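Local coordinates for protein whirlin (Mus musculus, PDB 6FDD) that acts as a scaffold protein and member of the USH2 complex in hearing and vision, needed to elongate and maintain hair-cell stereocilia in the inner ear, at residues A34-R37 with S42-A45; E65-I70 with R77-V82. All blocks are in the same frame, centred on the assembly; numbering follows the deposited sequence.

Contact 1. Residues A34-R37 with S42-A45; sequences AQYR and SVEA
Tyr36, in the last turn of helix 23-37, leans its ring against the start of helix 43-53, where it meets Val43 and the backbone just ahead of it. Its CG stands anti to the backbone N (chi1 164°), which carries the ring out from its own helix and over the neighbouring helix start. One flank of the ring does the touching: Tyr36 CE1 lies 3.7 Å from both CB and CA of Val43, and Tyr36 CD1 is 3.8 Å from Val43 N and CA, with Ser42 C a little further off. The approach is oblique, and the two side chains run side by side in the same direction, so the ring passes along the valine.

The start of helix 43-53 carries its own cap. Ser42 is the N-cap residue, its CB directed away from the tyrosine, and Ala45 N donates to Ser42 OG at 2.9 Å in a nearly straight bond (165°), which closes the first turn of the helix. The phenol end reaches further: Tyr36 OH is hydrogen-bonded to Asp74 OD2 and to Ser71 N, so the buried hydroxyl is satisfied by the loop ahead of helix 75-81. The contact thus packs the end of helix 23-37 against the start of helix 43-53, with Val43 also touching Arg77 and Phe78 of helix 75-81.

Contact 2. Residues E65-I70 with R77-V82; sequences EVRSII and RFDHLV
Arg67 and Asp79 meet with their flat ends almost in one plane, 7° apart, although the two side chains cross at about a right angle. The arginine grips side-on: Arg67 NE donates to Asp79 OD1 at 2.8 Å and Arg67 NH2 to Asp79 OD2 at 2.9 Å. Both bonds are nearly straight, 171° or more, and each oxygen receives its bond on the syn lone pair. Two bonds in the shared plane, one from each nitrogen to each oxygen, fix the rotation of guanidinium and carboxylate together. An extended chain, with CG anti to the backbone N (chi1 -165°), takes the guanidinium out to the aspartate.

Beneath the ion pair the same arginine packs through its aliphatic part: Arg67 CB lies 3.6 Å from Phe78 CE1, and CG is close to the same side of the ring. Within this small all-helical domain, the HHD2 domain of whirlin, the contact brings helix 62-67 and the turn after it against helix 75-81, with the buried Phe78 ring lodged among Val66, Arg67 and Ile70. Val66 CG1 approaches the other flank of the ring, 4.0 Å from Phe78 CE2, its side chain at about a right angle to the phenylalanine. Nearer the root, Ile70 CD1 sits 3.8 Å from Phe78 CB. With an alanine at Arg67, the Asp79 carboxylate would probably lose this two-bond partner and the Phe78 ring part of its cover. From just beyond the end of helix 75-81, Val82 CG2 lies over one face of the Phe78 ring, 3.8 Å above the plane and offset toward the rim.

In the fold
Contact 1 closes before contact 2 opens, so the two follow one another along the chain, their centres about 11 Å apart. The first pairs helices 23-37 and 43-53, the second helices 62-67 and 75-81; no helix is common to both, yet they touch directly. Glu44 OE2 and Arg77 NE form a salt bridge of 2.8 Å between helix 43-53 and helix 75-81, and Glu44 CG packs on Leu81 CD1. Tyr36 OH also lies 3.7 Å from Ile70 CB. The two helix pairs are therefore closed onto each other in one compact helical domain of the larger scaffold.

Contact 1. Residues A34-R37 with S42-A45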
loop_
_atom_site.group_PDB
_atom_site.type_symbol
_atom_site.label_atom_id
_atom_site.label_comp_id
_atom_site.label_asym_id
_atom_site.label_seq_id
_atom_site.Cartn_x
_atom_site.Cartn_y
_atom_site.Cartn_z
ATOM N N ALA A 34 -3.408 8.072 1.806
ATOM C CA ALA A 34 -3.576 9.465 2.232
ATOM C C ALA A 34 -3.958 9.551 3.701
ATOM O O ALA A 34 -3.510 10.471 4.386
ATOM C CB ALA A 34 -4.600 10.180 1.358
ATOM N N GLN A 35 -4.765 8.585 4.200
ATOM C CA GLN A 35 -5.158 8.538 5.618
ATOM C C GLN A 35 -3.919 8.243 6.472
ATOM O O GLN A 35 -3.774 8.799 7.559
ATOM C CB GLN A 35 -6.242 7.453 5.847
ATOM C CG GLN A 35 -7.619 7.799 5.259
ATOM C CD GLN A 35 -8.350 8.919 5.970
ATOM O OE1 GLN A 35 -8.687 8.826 7.139
ATOM N NE2 GLN A 35 -8.666 9.986 5.265
ATOM N N TYR A 36 -3.038 7.364 5.971
ATOM C CA TYR A 36 -1.786 7.026 6.646
ATOM C C TYR A 36 -0.858 8.271 6.633
ATOM O O TYR A 36 -0.399 8.686 7.685
ATOM C CB TYR A 36 -1.091 5.853 5.960
ATOM C CG TYR A 36 0.368 5.709 6.348
ATOM C CD1 TYR A 36 0.733 5.354 7.646
ATOM C CD2 TYR A 36 1.384 5.977 5.431
ATOM C CE1 TYR A 36 2.075 5.276 8.020
ATOM C CE2 TYR A 36 2.728 5.889 5.791
ATOM C CZ TYR A 36 3.067 5.540 7.085
ATOM O OH TYR A 36 4.390 5.445 7.420
ATOM N N ARG A 37 -0.665 8.883 5.466
ATOM C CA ARG A 37 0.206 10.071 5.325
ATOM C C ARG A 37 -0.274 11.241 6.184
ATOM O O ARG A 37 0.554 11.935 6.770
ATOM C CB ARG A 37 0.309 10.470 3.841
ATOM C CG ARG A 37 1.722 10.460 3.282
ATOM C CD ARG A 37 1.714 10.460 1.770
ATOM N NE ARG A 37 2.313 11.669 1.201
ATOM C CZ ARG A 37 3.601 11.793 0.903
ATOM N NH1 ARG A 37 4.445 10.795 1.142
ATOM N NH2 ARG A 37 4.060 12.921 0.379
ATOM N N SER A 42 -2.544 4.193 11.653
ATOM C CA SER A 42 -1.200 3.631 11.798
ATOM C C SER A 42 -0.777 2.915 10.517
ATOM O O SER A 42 -1.619 2.539 9.710
ATOM C CB SER A 42 -1.184 2.620 12.947
ATOM O OG SER A 42 -1.959 1.484 12.600
ATOM N N VAL A 43 0.547 2.662 10.362
ATOM C CA VAL A 43 1.050 1.883 9.226
ATOM C C VAL A 43 0.374 0.471 9.218
ATOM O O VAL A 43 0.068 -0.048 8.153
ATOM C CB VAL A 43 2.613 1.801 9.204
ATOM C CG1 VAL A 43 3.169 1.046 10.416
ATOM C CG2 VAL A 43 3.114 1.202 7.897
ATOM N N GLU A 44 0.118 -0.106 10.409
ATOM C CA GLU A 44 -0.517 -1.427 10.518
ATOM C C GLU A 44 -1.957 -1.397 10.043
ATOM O O GLU A 44 -2.362 -2.284 9.294
ATOM C CB GLU A 44 -0.456 -1.964 11.956
ATOM C CG GLU A 44 0.952 -2.265 12.447
ATOM C CD GLU A 44 1.679 -1.095 13.084
ATOM O OE1 GLU A 44 1.055 -0.023 13.272
ATOM O OE2 GLU A 44 2.852 -1.281 13.467
ATOM N N ALA A 45 -2.737 -0.371 10.453
ATOM C CA ALA A 45 -4.134 -0.258 10.003
ATOM C C ALA A 45 -4.158 -0.111 8.473
ATOM O O ALA A 45 -4.997 -0.726 7.799
ATOM C CB ALA A 45 -4.822 0.908 10.685
#

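Contact 2. Residues E65-I70 with R77-V82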
loop_
_atom_site.group_PDB
_atom_site.type_symbol
_atom_site.label_atom_id
_atom_site.label_comp_id
_atom_site.label_asym_id
_atom_site.label_seq_id
_atom_site.Cartn_x
_atom_site.Cartn_y
_atom_site.Cartn_z
ATOM N N GLU A 65 5.903 -1.649 -3.889
ATOM C CA GLU A 65 5.912 -0.258 -4.361
ATOM C C GLU A 65 5.465 0.670 -3.238
ATOM O O GLU A 65 6.038 1.744 -3.071
ATOM C CB GLU A 65 5.030 -0.076 -5.606
ATOM C CG GLU A 65 5.380 -0.979 -6.783
ATOM C CD GLU A 65 6.626 -0.642 -7.583
ATOM O OE1 GLU A 65 7.295 0.375 -7.283
ATOM O OE2 GLU A 65 6.924 -1.400 -8.534
ATOM N N VAL A 66 4.456 0.241 -2.432
ATOM C CA VAL A 66 3.971 1.009 -1.271
ATOM C C VAL A 66 5.098 1.203 -0.255
ATOM O O VAL A 66 5.209 2.275 0.331
ATOM C CB VAL A 66 2.701 0.361 -0.637
ATOM C CG1 VAL A 66 2.344 0.977 0.720
ATOM C CG2 VAL A 66 1.519 0.439 -1.595
ATOM N N ARG A 67 5.933 0.174 -0.048
ATOM C CA ARG A 67 7.054 0.225 0.897
ATOM C C ARG A 67 7.948 1.454 0.664
ATOM O O ARG A 67 8.360 2.104 1.622
ATOM C CB ARG A 67 7.891 -1.064 0.815
ATOM C CG ARG A 67 8.839 -1.228 1.988
ATOM C CD ARG A 67 9.748 -2.431 1.851
ATOM N NE ARG A 67 10.619 -2.553 3.022
ATOM C CZ ARG A 67 11.796 -1.944 3.153
ATOM N NH1 ARG A 67 12.268 -1.175 2.174
ATOM N NH2 ARG A 67 12.507 -2.095 4.259
ATOM N N SER A 68 8.188 1.784 -0.611
ATOM C CA SER A 68 9.029 2.908 -1.032
ATOM C C SER A 68 8.463 4.297 -0.681
ATOM O O SER A 68 9.231 5.258 -0.645
ATOM C CB SER A 68 9.309 2.816 -2.527
ATOM O OG SER A 68 9.835 1.542 -2.860
ATOM N N ILE A 69 7.146 4.408 -0.404
ATOM C CA ILE A 69 6.523 5.702 -0.128
ATOM C C ILE A 69 6.144 5.912 1.358
ATOM O O ILE A 69 5.742 7.023 1.710
ATOM C CB ILE A 69 5.324 5.991 -1.092
ATOM C CG1 ILE A 69 4.182 4.955 -0.985
ATOM C CG2 ILE A 69 5.807 6.110 -2.543
ATOM C CD1 ILE A 69 3.104 5.267 0.035
ATOM N N ILE A 70 6.280 4.885 2.223
ATOM C CA ILE A 70 5.962 5.022 3.653
ATOM C C ILE A 70 7.126 5.698 4.431
ATOM O O ILE A 70 8.266 5.682 3.953
ATOM C CB ILE A 70 5.474 3.694 4.316
ATOM C CG1 ILE A 70 6.602 2.664 4.485
ATOM C CG2 ILE A 70 4.268 3.085 3.591
ATOM C CD1 ILE A 70 6.801 2.305 5.882
ATOM N N ARG A 77 8.082 -1.724 11.208
ATOM C CA ARG A 77 6.698 -2.120 11.496
ATOM C C ARG A 77 6.016 -2.641 10.226
ATOM O O ARG A 77 5.376 -3.697 10.263
ATOM C CB ARG A 77 5.923 -0.961 12.116
ATOM C CG ARG A 77 6.271 -0.739 13.586
ATOM C CD ARG A 77 5.913 0.652 14.055
ATOM N NE ARG A 77 4.469 0.884 13.976
ATOM C CZ ARG A 77 3.870 2.043 14.220
ATOM N NH1 ARG A 77 4.583 3.108 14.573
ATOM N NH2 ARG A 77 2.554 2.149 14.114
ATOM N N PHE A 78 6.221 -1.954 9.077
ATOM C CA PHE A 78 5.664 -2.384 7.792
ATOM C C PHE A 78 6.153 -3.798 7.429
ATOM O O PHE A 78 5.336 -4.676 7.116
ATOM C CB PHE A 78 6.022 -1.367 6.683
ATOM C CG PHE A 78 5.459 -1.670 5.310
ATOM C CD1 PHE A 78 6.155 -2.473 4.414
ATOM C CD2 PHE A 78 4.241 -1.130 4.903
ATOM C CE1 PHE A 78 5.640 -2.745 3.145
ATOM C CE2 PHE A 78 3.737 -1.382 3.622
ATOM C CZ PHE A 78 4.434 -2.192 2.754
ATOM N N ASP A 79 7.482 -4.025 7.499
ATOM C CA ASP A 79 8.122 -5.309 7.186
ATOM C C ASP A 79 7.676 -6.427 8.132
ATOM O O ASP A 79 7.622 -7.577 7.722
ATOM C CB ASP A 79 9.654 -5.168 7.214
ATOM C CG ASP A 79 10.217 -4.318 6.087
ATOM O OD1 ASP A 79 9.489 -4.091 5.088
ATOM O OD2 ASP A 79 11.390 -3.887 6.197
ATOM N N HIS A 80 7.320 -6.083 9.377
ATOM C CA HIS A 80 6.859 -7.081 10.339
ATOM C C HIS A 80 5.515 -7.712 9.923
ATOM O O HIS A 80 5.258 -8.869 10.273
ATOM C CB HIS A 80 6.801 -6.495 11.748
ATOM C CG HIS A 80 6.760 -7.523 12.843
ATOM N ND1 HIS A 80 7.693 -8.559 12.911
ATOM C CD2 HIS A 80 5.919 -7.626 13.898
ATOM C CE1 HIS A 80 7.379 -9.256 13.992
ATOM N NE2 HIS A 80 6.330 -8.729 14.627
ATOM N N LEU A 81 4.700 -6.990 9.111
ATOM C CA LEU A 81 3.404 -7.507 8.626
ATOM C C LEU A 81 3.410 -7.886 7.159
ATOM O O LEU A 81 2.636 -8.750 6.754
ATOM C CB LEU A 81 2.266 -6.497 8.876
ATOM C CG LEU A 81 1.917 -6.152 10.326
ATOM C CD1 LEU A 81 0.665 -5.288 10.364
ATOM C CD2 LEU A 81 1.688 -7.404 11.176
ATOM N N VAL A 82 4.250 -7.215 6.351
ATOM C CA VAL A 82 4.326 -7.417 4.899
ATOM C C VAL A 82 5.587 -8.191 4.564
ATOM O O VAL A 82 6.695 -7.675 4.749
ATOM C CB VAL A 82 4.266 -6.069 4.121
ATOM C CG1 VAL A 82 4.358 -6.283 2.608
ATOM C CG2 VAL A 82 3.017 -5.267 4.484
#